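Local structure of Lmo2812 protein (Listeria monocytogenes EGD-e, 5ZQA) at residues M58-L66 with L225-C236. The protein is a penicillin-binding protein of the peptidase S11 family that probably acts as a serine-type D-Ala-D-Ala carboxypeptidase in peptidoglycan maturation. Numbering follows the deposited sequence.
Sequences MPIASLSKL and LKTGFTDEAGYC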
ATOM      1  N   MET A  58      13.810  -5.201   2.552  1.00 10.18           N
ATOM      2  CA  MET A  58      13.462  -5.110   1.137  1.00 10.78           C
ATOM      3  C   MET A  58      12.944  -3.728   0.783  1.00 10.26           C
ATOM      4  O   MET A  58      12.229  -3.124   1.576  1.00  9.78           O
ATOM      5  CB  MET A  58      12.373  -6.133   0.781  1.00 13.08           C
ATOM      6  CG  MET A  58      12.713  -7.570   1.101  1.00 13.82           C
ATOM      7  SD  MET A  58      13.894  -8.245  -0.079  1.00 15.63           S
ATOM      8  CE  MET A  58      12.812  -8.564  -1.482  1.00 14.37           C
ATOM      9  N   PRO A  59      13.270  -3.229  -0.419  1.00  8.82           N
ATOM     10  CA  PRO A  59      12.619  -2.010  -0.919  1.00 10.31           C
ATOM     11  C   PRO A  59      11.124  -2.229  -1.108  1.00 10.35           C
ATOM     12  O   PRO A  59      10.698  -3.281  -1.607  1.00 10.49           O
ATOM     13  CB  PRO A  59      13.298  -1.762  -2.272  1.00 13.39           C
ATOM     14  CG  PRO A  59      14.525  -2.599  -2.263  1.00 16.93           C
ATOM     15  CD  PRO A  59      14.246  -3.774  -1.378  1.00 13.80           C
ATOM     16  N   ILE A  60      10.320  -1.249  -0.713  1.00  8.20           N
ATOM     17  CA  ILE A  60       8.870  -1.435  -0.754  1.00  9.83           C
ATOM     18  C   ILE A  60       8.118  -0.469  -1.659  1.00  9.72           C
ATOM     19  O   ILE A  60       6.923  -0.668  -1.891  1.00  9.97           O
ATOM     20  CB  ILE A  60       8.247  -1.345   0.655  1.00  9.56           C
ATOM     21  CG1 ILE A  60       8.469   0.050   1.271  1.00  9.21           C
ATOM     22  CG2 ILE A  60       8.780  -2.481   1.533  1.00 10.11           C
ATOM     23  CD1 ILE A  60       7.631   0.304   2.540  1.00  9.37           C
ATOM     24  N   ALA A  61       8.801   0.563  -2.155  1.00  9.51           N
ATOM     25  CA  ALA A  61       8.233   1.460  -3.167  1.00  9.50           C
ATOM     26  C   ALA A  61       6.837   1.977  -2.772  1.00  9.61           C
ATOM     27  O   ALA A  61       6.658   2.458  -1.655  1.00  9.24           O
ATOM     28  CB  ALA A  61       8.196   0.751  -4.514  1.00 11.41           C
ATOM     29  N   SER A  62       5.857   1.855  -3.663  1.00  9.96           N
ATOM     30  CA  SER A  62       4.518   2.398  -3.405  1.00  8.25           C
ATOM     31  C   SER A  62       3.746   1.730  -2.265  1.00  8.64           C
ATOM     32  O   SER A  62       2.671   2.210  -1.891  1.00  8.43           O
ATOM     33  CB  SER A  62       3.666   2.329  -4.675  1.00 11.43           C
ATOM     34  OG  SER A  62       4.029   3.372  -5.574  1.00 14.97           O
ATOM     35  N   LEU A  63       4.266   0.648  -1.700  1.00  7.20           N
ATOM     36  CA  LEU A  63       3.605   0.101  -0.509  1.00  8.15           C
ATOM     37  C   LEU A  63       3.660   1.154   0.596  1.00  7.67           C
ATOM     38  O   LEU A  63       2.841   1.138   1.519  1.00  9.33           O
ATOM     39  CB  LEU A  63       4.235  -1.216  -0.052  1.00  8.32           C
ATOM     40  CG  LEU A  63       4.214  -2.361  -1.082  1.00  6.97           C
ATOM     41  CD1 LEU A  63       4.860  -3.609  -0.496  1.00  9.55           C
ATOM     42  CD2 LEU A  63       2.791  -2.652  -1.543  1.00 10.90           C
ATOM     43  N   SER A  64       4.605   2.094   0.474  1.00  7.52           N
ATOM     44  CA  SER A  64       4.688   3.241   1.382  1.00  6.99           C
ATOM     45  C   SER A  64       3.386   4.022   1.475  1.00  7.74           C
ATOM     46  O   SER A  64       3.099   4.647   2.512  1.00  8.00           O
ATOM     47  CB  SER A  64       5.783   4.211   0.934  1.00  9.79           C
ATOM     48  OG  SER A  64       7.057   3.598   0.929  1.00  9.22           O
ATOM     49  N   LYS A  65       2.603   3.999   0.400  1.00  7.51           N
ATOM     50  CA  LYS A  65       1.347   4.735   0.381  1.00  8.77           C
ATOM     51  C   LYS A  65       0.342   4.248   1.419  1.00  7.37           C
ATOM     52  O   LYS A  65      -0.586   4.983   1.764  1.00  8.66           O
ATOM     53  CB  LYS A  65       0.729   4.673  -1.012  1.00  8.30           C
ATOM     54  CG  LYS A  65       1.547   5.419  -2.064  1.00  9.00           C
ATOM     55  CD  LYS A  65       0.964   5.200  -3.447  1.00 10.44           C
ATOM     56  CE  LYS A  65       1.593   6.138  -4.479  1.00 11.83           C
ATOM     57  NZ  LYS A  65       2.960   5.703  -4.826  1.00 12.82           N
ATOM     58  N   LEU A  66       0.530   3.040   1.947  1.00  8.22           N
ATOM     59  CA  LEU A  66      -0.349   2.575   3.020  1.00  7.52           C
ATOM     60  C   LEU A  66      -0.123   3.385   4.294  1.00  8.70           C
ATOM     61  O   LEU A  66      -1.065   3.629   5.045  1.00  7.84           O
ATOM     62  CB  LEU A  66      -0.143   1.086   3.300  1.00  8.67           C
ATOM     63  CG  LEU A  66      -0.611   0.188   2.145  1.00  9.52           C
ATOM     64  CD1 LEU A  66      -0.283  -1.266   2.414  1.00 13.54           C
ATOM     65  CD2 LEU A  66      -2.114   0.339   1.891  1.00 11.24           C
ATOM     66  N   LEU A 225      -4.805  -5.273  -1.074  1.00  8.10           N
ATOM     67  CA  LEU A 225      -4.675  -3.956  -0.479  1.00  8.72           C
ATOM     68  C   LEU A 225      -3.862  -2.957  -1.326  1.00  8.15           C
ATOM     69  O   LEU A 225      -4.285  -1.826  -1.522  1.00  9.27           O
ATOM     70  CB  LEU A 225      -4.028  -4.098   0.903  1.00 10.94           C
ATOM     71  CG  LEU A 225      -4.116  -2.947   1.898  1.00 12.73           C
ATOM     72  CD1 LEU A 225      -5.568  -2.573   2.183  1.00 10.97           C
ATOM     73  CD2 LEU A 225      -3.417  -3.349   3.190  1.00 11.36           C
ATOM     74  N   LYS A 226      -2.676  -3.344  -1.783  1.00  6.70           N
ATOM     75  CA  LYS A 226      -1.816  -2.376  -2.475  1.00  8.13           C
ATOM     76  C   LYS A 226      -0.678  -3.026  -3.248  1.00  7.38           C
ATOM     77  O   LYS A 226      -0.005  -3.913  -2.729  1.00  8.56           O
ATOM     78  CB  LYS A 226      -1.217  -1.382  -1.465  1.00  9.09           C
ATOM     79  CG  LYS A 226      -0.435  -0.216  -2.101  1.00  9.02           C
ATOM     80  CD  LYS A 226      -1.361   0.837  -2.699  1.00 10.23           C
ATOM     81  CE  LYS A 226      -0.602   1.816  -3.580  1.00 10.45           C
ATOM     82  NZ  LYS A 226      -0.186   1.200  -4.887  1.00 10.00           N
ATOM     83  N   THR A 227      -0.439  -2.534  -4.459  1.00  8.40           N
ATOM     84  CA  THR A 227       0.693  -2.945  -5.293  1.00  9.11           C
ATOM     85  C   THR A 227       1.893  -2.023  -5.144  1.00  8.75           C
ATOM     86  O   THR A 227       1.768  -0.896  -4.659  1.00  9.29           O
ATOM     87  CB  THR A 227       0.324  -2.937  -6.786  1.00  9.01           C
ATOM     88  OG1 THR A 227      -0.112  -1.620  -7.152  1.00  9.97           O
ATOM     89  CG2 THR A 227      -0.788  -3.922  -7.089  1.00 11.88           C
ATOM     90  N   GLY A 228       3.049  -2.499  -5.597  1.00  7.96           N
ATOM     91  CA  GLY A 228       4.220  -1.649  -5.766  1.00  9.62           C
ATOM     92  C   GLY A 228       5.066  -2.181  -6.905  1.00 12.59           C
ATOM     93  O   GLY A 228       5.035  -3.382  -7.184  1.00 12.18           O
ATOM     94  N   PHE A 229       5.802  -1.299  -7.576  1.00 11.05           N
ATOM     95  CA  PHE A 229       6.788  -1.733  -8.560  1.00 12.35           C
ATOM     96  C   PHE A 229       7.855  -0.693  -8.837  1.00 14.18           C
ATOM     97  O   PHE A 229       7.536   0.446  -9.161  1.00 14.63           O
ATOM     98  CB  PHE A 229       6.153  -2.086  -9.904  1.00 11.96           C
ATOM     99  CG  PHE A 229       7.173  -2.206 -11.002  1.00 14.87           C
ATOM    100  CD1 PHE A 229       8.065  -3.266 -11.005  1.00 15.66           C
ATOM    101  CD2 PHE A 229       7.287  -1.233 -11.980  1.00 17.77           C
ATOM    102  CE1 PHE A 229       9.028  -3.375 -11.990  1.00 15.36           C
ATOM    103  CE2 PHE A 229       8.245  -1.338 -12.968  1.00 18.64           C
ATOM    104  CZ  PHE A 229       9.116  -2.408 -12.971  1.00 18.12           C
ATOM    105  N   THR A 230       9.111  -1.112  -8.699  1.00 12.62           N
ATOM    106  CA  THR A 230      10.267  -0.477  -9.340  1.00 12.67           C
ATOM    107  C   THR A 230      11.205  -1.586  -9.800  1.00 12.79           C
ATOM    108  O   THR A 230      11.047  -2.734  -9.406  1.00 13.65           O
ATOM    109  CB  THR A 230      11.055   0.447  -8.406  1.00 15.02           C
ATOM    110  OG1 THR A 230      11.571  -0.317  -7.310  1.00 14.69           O
ATOM    111  CG2 THR A 230      10.194   1.583  -7.890  1.00 17.65           C
ATOM    112  N   ASP A 231      12.199  -1.244 -10.612  1.00 16.11           N
ATOM    113  CA  ASP A 231      13.187  -2.244 -11.008  1.00 15.97           C
ATOM    114  C   ASP A 231      13.856  -2.865  -9.779  1.00 17.18           C
ATOM    115  O   ASP A 231      14.039  -4.076  -9.712  1.00 20.49           O
ATOM    116  CB  ASP A 231      14.238  -1.626 -11.935  1.00 22.58           C
ATOM    117  CG  ASP A 231      13.686  -1.312 -13.311  1.00 27.43           C
ATOM    118  OD1 ASP A 231      12.801  -2.059 -13.786  1.00 24.71           O
ATOM    119  OD2 ASP A 231      14.132  -0.317 -13.924  1.00 37.92           O
ATOM    120  N   GLU A 232      14.174  -2.022  -8.802  1.00 18.44           N
ATOM    121  CA  GLU A 232      14.865  -2.432  -7.583  1.00 19.23           C
ATOM    122  C   GLU A 232      13.980  -3.270  -6.652  1.00 19.37           C
ATOM    123  O   GLU A 232      14.429  -4.276  -6.101  1.00 18.83           O
ATOM    124  CB  GLU A 232      15.384  -1.197  -6.837  1.00 24.61           C
ATOM    125  CG  GLU A 232      16.280  -0.268  -7.666  1.00 27.78           C
ATOM    126  CD  GLU A 232      15.504   0.634  -8.629  1.00 32.30           C
ATOM    127  OE1 GLU A 232      14.488   1.237  -8.223  1.00 33.40           O
ATOM    128  OE2 GLU A 232      15.920   0.742  -9.803  1.00 44.52           O
ATOM    129  N   ALA A 233      12.727  -2.855  -6.482  1.00 14.70           N
ATOM    130  CA  ALA A 233      11.805  -3.551  -5.584  1.00 11.03           C
ATOM    131  C   ALA A 233      11.152  -4.763  -6.235  1.00 11.39           C
ATOM    132  O   ALA A 233      10.569  -5.603  -5.547  1.00 12.01           O
ATOM    133  CB  ALA A 233      10.708  -2.586  -5.097  1.00 12.40           C
ATOM    134  N   GLY A 234      11.231  -4.839  -7.557  1.00 12.59           N
ATOM    135  CA  GLY A 234      10.469  -5.819  -8.308  1.00 12.41           C
ATOM    136  C   GLY A 234       8.974  -5.598  -8.147  1.00 11.93           C
ATOM    137  O   GLY A 234       8.527  -4.538  -7.675  1.00 11.37           O
ATOM    138  N   TYR A 235       8.188  -6.594  -8.535  1.00 10.35           N
ATOM    139  CA  TYR A 235       6.734  -6.477  -8.470  1.00  9.91           C
ATOM    140  C   TYR A 235       6.223  -6.940  -7.113  1.00 10.55           C
ATOM    141  O   TYR A 235       6.474  -8.068  -6.692  1.00  8.86           O
ATOM    142  CB  TYR A 235       6.089  -7.278  -9.611  1.00 10.42           C
ATOM    143  CG  TYR A 235       6.330  -6.641 -10.964  1.00 10.48           C
ATOM    144  CD1 TYR A 235       7.463  -6.954 -11.707  1.00 11.61           C
ATOM    145  CD2 TYR A 235       5.435  -5.711 -11.479  1.00 14.02           C
ATOM    146  CE1 TYR A 235       7.694  -6.359 -12.942  1.00 14.28           C
ATOM    147  CE2 TYR A 235       5.655  -5.113 -12.709  1.00 12.42           C
ATOM    148  CZ  TYR A 235       6.785  -5.445 -13.434  1.00 14.99           C
ATOM    149  OH  TYR A 235       7.017  -4.858 -14.662  1.00 18.82           O
ATOM    150  N   CYS A 236       5.505  -6.050  -6.435  1.00  8.63           N
ATOM    151  CA  CYS A 236       5.114  -6.258  -5.047  1.00  9.10           C
ATOM    152  C   CYS A 236       3.610  -6.182  -4.878  1.00  7.60           C
ATOM    153  O   CYS A 236       2.934  -5.478  -5.612  1.00  8.47           O
ATOM    154  CB  CYS A 236       5.773  -5.212  -4.145  1.00  8.50           C
ATOM    155  SG  CYS A 236       7.594  -5.185  -4.211  1.00 10.50           S
TER
HETATM  156  O   HOH W   1      11.345  -5.650  -2.838  1.00 12.40           O
HETATM  157  O   HOH W   2       5.830   1.407  -6.711  1.00 13.96           O
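Ser62 and Lys226 meet where the SxxK turn packs against the KTG strand, the pairing that lines the active site of serine penicillin-binding proteins. The CE of Lys226 lies 3.7 Å from both Ser62 O and Lys65 CD; the two lysine chains cross there, and their NZ atoms end 5.5 Å apart. Lys65 NZ donates to Ser62 OG at 2.7 Å, placing the predicted proton acceptor beside the predicted acyl-ester serine; Asn124 OD1 and Ser162 O also bind NZ. Lys226, predicted to bind substrate, has CG anti to its backbone N (chi1 -173°), then bends at chi2 and chi4, which folds NZ back to Thr227 O; the donor is tilted 28° from that carbonyl plane. Ser122, a predicted active-site residue, hydrogen-bonds both Lys226 NZ and Ser62 OG and thus joins the two segments. A water accepts from both Ser62 N and Phe229 N, the backbone amides expected to form the oxyanion hole in this family.

Beneath this polar layer, Leu63 pushes CD2 to 3.3 Å from Lys226 O and turns CD1 toward Cys236 CB. Both methyls of Leu66 bear on Leu225 and on Lys226 CB, CD1 lying 3.8 Å from Leu225 CD2. At the other end, Ala233 CB packs on Pro59 CB, and a second water donates to Pro59 O and Ala233 O. An ST motif, in which Ala233 N donates to Thr230 OG1, shapes the turn that presents Ala233.

Gly228 and Cys236 pair through two backbone bonds, tying strand 222-230, an outermost strand of the five-stranded antiparallel sheet, to strand 236-243. Ile238 of the latter touches Leu63, Leu66 and Leu225, while helix 175-188 packs on Leu66 and Leu225; the start of helix 65-77 thus lies between that helix and a face of the sheet, with Leu63 reaching Leu253 of strand 246-255.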